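Local coordinates for protein TruD (Uncultured prochloron, PDB 4BS9) that acts as the zinc-binding heterocyclase of trunkamide-type cyanobactin biosynthesis, probably using ATP to cyclise residues of its precursor peptide into heterocycles, at residues V616-L629 against W670-L682. Residues are numbered along the deposited sequence; the frame is centred on the assembly and turned at random.
Sequences VSNRKAGSSERIIL and WLVNATLAASPYL
The carboxylate of Glu-625 takes the backbone N-H of Leu-676, with OE1 2.8 Å from Leu-676 N and a fairly straight N-H...O angle of 161°. The amide comes in on the syn side of OE1, only 19° out of the carboxylate plane, and the chain, extended beyond CG, is what carries the group across to it. That N-H opens the type I turn from Leu-676 to Ser-679, where Thr-675 OG1 accepts from Ala-678 N in an ST motif. Cutting Glu-625 back to an alanine removes the carboxylate and would probably leave the Leu-676 amide without this acceptor, and the turn less fixed against the hairpin. Next to this bond, Ile-627 pushes CD1 between three side chains: Ala-674 CB, Leu-676 CD2 and Leu-682 CD1, the last at 4.0 Å. Ile-627 O lies at the edge of the indole, 2.9 Å from Trp-670 NE1, but the bond is bent to 123° and weak. One indole face is covered from within its own segment by Ala-674 CB; Trp-566 also meets the ring. Leu-671 lays CB over one face of the Arg-626 guanidinium and sends CD2 to Ile-628 CG2, 3.8 Å away. Here the hairpin of strands 612-619 and 628-633, within the YcaO region, packs on helix 670-673 and the turn after it: apolar packing centres on Ile-627, while the Glu-625 bond to a backbone amide probably sets where the turn sits.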
# COMPACT_ATOMS: atom_id res chain seq x y z
N VAL A 616 -22.05 -21.54 22.53
CA VAL A 616 -22.82 -20.65 23.42
C VAL A 616 -21.88 -20.01 24.44
O VAL A 616 -21.41 -20.69 25.36
CB VAL A 616 -23.95 -21.41 24.18
CG1 VAL A 616 -24.33 -20.73 25.50
CG2 VAL A 616 -25.17 -21.58 23.30
N SER A 617 -21.62 -18.72 24.29
CA SER A 617 -20.92 -17.98 25.33
C SER A 617 -21.81 -16.97 26.00
O SER A 617 -22.44 -16.17 25.33
CB SER A 617 -19.72 -17.24 24.78
OG SER A 617 -19.24 -16.38 25.79
N ASN A 618 -21.80 -17.00 27.32
CA ASN A 618 -22.49 -16.03 28.14
C ASN A 618 -21.50 -15.36 29.06
O ASN A 618 -20.51 -15.98 29.47
CB ASN A 618 -23.55 -16.73 29.00
CG ASN A 618 -22.96 -17.76 29.95
OD1 ASN A 618 -22.73 -18.91 29.56
ND2 ASN A 618 -22.71 -17.36 31.19
N ARG A 619 -21.78 -14.11 29.40
CA ARG A 619 -21.07 -13.41 30.46
C ARG A 619 -21.26 -14.12 31.78
O ARG A 619 -22.29 -14.75 32.01
CB ARG A 619 -21.57 -11.98 30.61
CG ARG A 619 -20.82 -10.97 29.75
CD ARG A 619 -21.46 -9.60 29.89
NE ARG A 619 -20.51 -8.52 30.16
CZ ARG A 619 -19.60 -8.06 29.30
NH1 ARG A 619 -19.47 -8.58 28.08
NH2 ARG A 619 -18.80 -7.06 29.66
N LYS A 620 -20.27 -14.01 32.66
CA LYS A 620 -20.31 -14.68 33.97
C LYS A 620 -20.97 -13.79 35.01
O LYS A 620 -21.80 -14.25 35.77
CB LYS A 620 -18.91 -15.07 34.42
CG LYS A 620 -18.27 -16.14 33.55
CD LYS A 620 -16.80 -16.35 33.87
CE LYS A 620 -16.59 -16.95 35.25
NZ LYS A 620 -17.36 -18.21 35.44
N ALA A 621 -20.57 -12.52 35.02
CA ALA A 621 -21.15 -11.48 35.88
C ALA A 621 -21.53 -10.25 35.06
O ALA A 621 -21.20 -10.16 33.88
CB ALA A 621 -20.17 -11.11 36.98
N GLY A 622 -22.19 -9.30 35.70
CA GLY A 622 -22.82 -8.17 35.02
C GLY A 622 -24.32 -8.42 35.01
O GLY A 622 -24.76 -9.53 35.33
N SER A 623 -25.10 -7.42 34.64
CA SER A 623 -26.55 -7.54 34.73
C SER A 623 -27.18 -8.04 33.44
O SER A 623 -28.40 -8.13 33.36
CB SER A 623 -27.16 -6.21 35.13
OG SER A 623 -26.47 -5.16 34.49
N SER A 624 -26.36 -8.37 32.44
CA SER A 624 -26.88 -8.94 31.20
C SER A 624 -25.94 -9.97 30.65
O SER A 624 -24.79 -9.66 30.33
CB SER A 624 -27.12 -7.85 30.16
OG SER A 624 -28.15 -6.99 30.60
N GLU A 625 -26.44 -11.19 30.50
CA GLU A 625 -25.61 -12.35 30.13
C GLU A 625 -24.91 -12.20 28.77
O GLU A 625 -23.87 -12.80 28.54
CB GLU A 625 -26.45 -13.64 30.22
CG GLU A 625 -26.92 -13.95 31.64
CD GLU A 625 -27.73 -15.24 31.79
OE1 GLU A 625 -27.85 -16.01 30.81
OE2 GLU A 625 -28.24 -15.50 32.92
N ARG A 626 -25.48 -11.37 27.89
CA ARG A 626 -24.91 -11.08 26.56
C ARG A 626 -24.51 -12.34 25.84
O ARG A 626 -23.35 -12.58 25.57
CB ARG A 626 -23.73 -10.12 26.69
CG ARG A 626 -24.17 -8.69 26.92
CD ARG A 626 -23.00 -7.75 27.13
NE ARG A 626 -23.18 -6.51 26.38
CZ ARG A 626 -22.94 -6.36 25.07
NH1 ARG A 626 -22.52 -7.38 24.33
NH2 ARG A 626 -23.14 -5.18 24.50
N ILE A 627 -25.50 -13.16 25.54
CA ILE A 627 -25.22 -14.48 25.03
C ILE A 627 -24.87 -14.35 23.58
O ILE A 627 -25.66 -13.81 22.81
CB ILE A 627 -26.42 -15.40 25.20
CG1 ILE A 627 -26.68 -15.62 26.69
CG2 ILE A 627 -26.15 -16.73 24.53
CD1 ILE A 627 -28.04 -16.22 27.00
N ILE A 628 -23.68 -14.80 23.20
CA ILE A 628 -23.30 -14.82 21.79
C ILE A 628 -23.27 -16.24 21.25
O ILE A 628 -22.77 -17.14 21.91
CB ILE A 628 -21.99 -14.06 21.50
CG1 ILE A 628 -20.80 -14.70 22.22
CG2 ILE A 628 -22.15 -12.60 21.90
CD1 ILE A 628 -19.54 -13.84 22.21
N LEU A 629 -23.84 -16.42 20.06
CA LEU A 629 -23.95 -17.71 19.38
C LEU A 629 -23.08 -17.72 18.13
O LEU A 629 -22.94 -16.70 17.46
CB LEU A 629 -25.39 -17.97 18.96
CG LEU A 629 -26.43 -17.78 20.05
CD1 LEU A 629 -27.81 -18.04 19.48
CD2 LEU A 629 -26.14 -18.67 21.26
N TRP A 670 -31.42 -9.13 22.22
CA TRP A 670 -31.00 -10.42 22.70
C TRP A 670 -29.93 -10.23 23.76
O TRP A 670 -30.10 -10.67 24.91
CB TRP A 670 -30.41 -11.19 21.54
CG TRP A 670 -29.90 -12.55 21.87
CD1 TRP A 670 -28.60 -12.92 22.02
CD2 TRP A 670 -30.68 -13.74 22.03
NE1 TRP A 670 -28.52 -14.27 22.28
CE2 TRP A 670 -29.79 -14.79 22.29
CE3 TRP A 670 -32.05 -14.01 21.99
CZ2 TRP A 670 -30.21 -16.09 22.52
CZ3 TRP A 670 -32.48 -15.30 22.21
CH2 TRP A 670 -31.56 -16.32 22.47
N LEU A 671 -28.85 -9.54 23.39
CA LEU A 671 -27.70 -9.35 24.28
C LEU A 671 -28.03 -8.73 25.62
O LEU A 671 -27.32 -8.93 26.60
CB LEU A 671 -26.64 -8.50 23.60
CG LEU A 671 -25.93 -9.23 22.47
CD1 LEU A 671 -25.02 -8.26 21.76
CD2 LEU A 671 -25.15 -10.44 22.97
N VAL A 672 -29.10 -7.95 25.66
CA VAL A 672 -29.56 -7.38 26.91
C VAL A 672 -30.39 -8.41 27.65
O VAL A 672 -30.12 -8.66 28.81
CB VAL A 672 -30.41 -6.13 26.66
CG1 VAL A 672 -30.76 -5.47 27.99
CG2 VAL A 672 -29.67 -5.17 25.73
N ASN A 673 -31.35 -9.04 26.96
CA ASN A 673 -32.45 -9.78 27.62
C ASN A 673 -32.36 -11.32 27.72
O ASN A 673 -32.89 -11.90 28.67
CB ASN A 673 -33.79 -9.43 26.95
CG ASN A 673 -34.25 -8.01 27.25
OD1 ASN A 673 -33.83 -7.39 28.24
ND2 ASN A 673 -35.13 -7.49 26.40
N ALA A 674 -31.75 -11.98 26.75
CA ALA A 674 -31.73 -13.44 26.76
C ALA A 674 -30.97 -13.97 27.96
O ALA A 674 -30.04 -13.34 28.42
CB ALA A 674 -31.13 -13.99 25.47
N THR A 675 -31.41 -15.12 28.48
CA THR A 675 -30.81 -15.76 29.65
C THR A 675 -30.81 -17.27 29.50
O THR A 675 -31.76 -17.85 28.98
CB THR A 675 -31.58 -15.44 30.96
OG1 THR A 675 -32.84 -16.13 30.97
CG2 THR A 675 -31.84 -13.98 31.10
N LEU A 676 -29.76 -17.92 29.97
CA LEU A 676 -29.77 -19.38 29.98
C LEU A 676 -30.97 -19.85 30.80
O LEU A 676 -31.70 -20.81 30.43
CB LEU A 676 -28.47 -19.91 30.59
CG LEU A 676 -27.17 -19.44 29.94
CD1 LEU A 676 -25.97 -20.04 30.66
CD2 LEU A 676 -27.15 -19.79 28.46
N ALA A 677 -31.19 -19.15 31.91
CA ALA A 677 -32.21 -19.54 32.87
C ALA A 677 -33.57 -19.62 32.20
O ALA A 677 -34.32 -20.56 32.46
CB ALA A 677 -32.24 -18.58 34.05
N ALA A 678 -33.86 -18.67 31.32
CA ALA A 678 -35.13 -18.67 30.60
C ALA A 678 -35.03 -19.24 29.19
O ALA A 678 -35.97 -19.11 28.43
CB ALA A 678 -35.69 -17.26 30.54
N SER A 679 -33.92 -19.88 28.86
CA SER A 679 -33.75 -20.43 27.51
C SER A 679 -33.22 -21.87 27.56
O SER A 679 -32.01 -22.11 27.39
CB SER A 679 -32.82 -19.54 26.71
OG SER A 679 -33.38 -18.26 26.54
N PRO A 680 -34.13 -22.83 27.81
CA PRO A 680 -33.84 -24.25 27.98
C PRO A 680 -33.06 -24.83 26.84
O PRO A 680 -32.13 -25.59 27.07
CB PRO A 680 -35.23 -24.87 28.03
CG PRO A 680 -36.03 -23.83 28.70
CD PRO A 680 -35.54 -22.53 28.13
N TYR A 681 -33.43 -24.48 25.62
CA TYR A 681 -32.71 -24.94 24.44
C TYR A 681 -31.24 -24.51 24.36
O TYR A 681 -30.46 -25.15 23.68
CB TYR A 681 -33.46 -24.54 23.18
CG TYR A 681 -33.68 -23.05 22.95
CD1 TYR A 681 -34.69 -22.36 23.61
CD2 TYR A 681 -32.93 -22.36 22.02
CE1 TYR A 681 -34.92 -21.01 23.36
CE2 TYR A 681 -33.14 -21.02 21.76
CZ TYR A 681 -34.13 -20.34 22.43
OH TYR A 681 -34.34 -18.98 22.16
N LEU A 682 -30.87 -23.45 25.08
CA LEU A 682 -29.46 -23.05 25.20
C LEU A 682 -28.72 -23.80 26.30
O LEU A 682 -27.49 -23.67 26.46
CB LEU A 682 -29.36 -21.55 25.51
CG LEU A 682 -30.07 -20.60 24.56
CD1 LEU A 682 -29.99 -19.18 25.08
CD2 LEU A 682 -29.44 -20.70 23.19